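Local coordinates for protein molinate hydrolase (Gulosibacter molinativorax, PDB 4UB9) that probably hydrolyses the thiocarbamate herbicide molinate, as a zinc-binding member of the amidohydrolase family, at residues I132-G136 with G137-V141. Sequence-based numbering, arbitrary orientation.
Sequences IALRG and GVTTV
A133 and L134, in the last turn of helix 122-135, turn their carbonyls to the backbone that leaves it. V138 N bonds to A133 O at 3.1 Å, and within the ring that bond closes G137 N bonds to L134 O at 2.8 Å. Both N-H groups approach from above the carbonyl plane, that of G137 61° out of it. The turn hinges on G137, whose positive phi of 87° would jam a beta carbon against the carbonyl oxygen of G136. Beyond it the chain extends, and L134 CA offers a C-H contact to V138 O at 3.2 Å.

Two side chains of the helix end meet the strand: A133 and L134. A133 CB lies 3.8 Å from V141 CG1, a methyl that chi1 of -66° sets anti to its own carbonyl carbon, and it also packs beside V138 CB at 4.1 Å. L134 points away from the strand at its root, but its CD1 swings back, reaching V138 O and, at 3.9 Å, T139 CG2. Outside the turn, G136 O accepts a hydrogen bond from H401 NE2, while backbone bonds tie strand 138-143 to L93, N95 and R167. The paired bonds and the glycine in a left-handed conformation at C-prime define a Schellman motif, here the helix-to-strand turn of the TIM-barrel amidohydrolase fold, away from the zinc ligands H282 and H302.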
# COMPACT_ATOMS: atom_id res chain seq x y z
N ILE A 132 9.48 -26.25 24.17
CA ILE A 132 10.01 -24.99 24.66
C ILE A 132 9.23 -24.47 25.87
O ILE A 132 9.79 -23.87 26.77
CB ILE A 132 10.03 -23.96 23.55
CG1 ILE A 132 11.14 -24.34 22.57
CG2 ILE A 132 10.27 -22.55 24.10
CD1 ILE A 132 11.22 -23.45 21.36
N ALA A 133 7.94 -24.74 25.92
CA ALA A 133 7.16 -24.39 27.09
C ALA A 133 7.63 -25.23 28.28
O ALA A 133 7.88 -24.70 29.36
CB ALA A 133 5.68 -24.59 26.85
N LEU A 134 7.77 -26.52 28.02
CA LEU A 134 8.25 -27.49 29.01
C LEU A 134 9.63 -27.12 29.58
O LEU A 134 9.87 -27.18 30.80
CB LEU A 134 8.30 -28.87 28.41
CG LEU A 134 8.59 -30.02 29.38
CD1 LEU A 134 7.65 -30.03 30.57
CD2 LEU A 134 8.52 -31.36 28.66
N ARG A 135 10.50 -26.64 28.70
CA ARG A 135 11.81 -26.11 29.09
C ARG A 135 11.72 -24.97 30.10
O ARG A 135 12.57 -24.83 30.95
CB ARG A 135 12.55 -25.59 27.90
CG ARG A 135 14.02 -25.34 28.16
CD ARG A 135 14.50 -24.10 27.46
NE ARG A 135 14.92 -24.40 26.11
CZ ARG A 135 14.78 -23.59 25.05
NH1 ARG A 135 14.14 -22.43 25.11
NH2 ARG A 135 15.27 -23.97 23.87
N GLY A 136 10.67 -24.18 30.03
CA GLY A 136 10.39 -23.15 31.05
C GLY A 136 9.56 -23.64 32.24
O GLY A 136 9.02 -22.84 33.00
N GLY A 137 9.42 -24.94 32.38
CA GLY A 137 8.70 -25.52 33.54
C GLY A 137 7.19 -25.66 33.38
O GLY A 137 6.47 -26.02 34.32
N VAL A 138 6.71 -25.38 32.17
CA VAL A 138 5.28 -25.42 31.90
C VAL A 138 4.94 -26.83 31.45
O VAL A 138 5.35 -27.25 30.39
CB VAL A 138 4.87 -24.40 30.85
CG1 VAL A 138 3.38 -24.52 30.52
CG2 VAL A 138 5.20 -23.00 31.32
N THR A 139 4.19 -27.54 32.28
CA THR A 139 3.85 -28.92 31.97
C THR A 139 2.49 -29.07 31.25
O THR A 139 2.21 -30.09 30.63
CB THR A 139 3.82 -29.77 33.25
OG1 THR A 139 3.23 -28.99 34.30
CG2 THR A 139 5.25 -30.19 33.64
N THR A 140 1.66 -28.03 31.35
CA THR A 140 0.37 -27.99 30.63
C THR A 140 0.15 -26.66 29.93
O THR A 140 0.27 -25.60 30.55
CB THR A 140 -0.83 -28.25 31.56
OG1 THR A 140 -0.65 -29.52 32.21
CG2 THR A 140 -2.14 -28.28 30.79
N VAL A 141 -0.14 -26.73 28.62
CA VAL A 141 -0.49 -25.55 27.86
C VAL A 141 -1.89 -25.62 27.28
O VAL A 141 -2.34 -26.66 26.81
CB VAL A 141 0.50 -25.24 26.71
CG1 VAL A 141 1.87 -24.87 27.26
CG2 VAL A 141 0.60 -26.38 25.73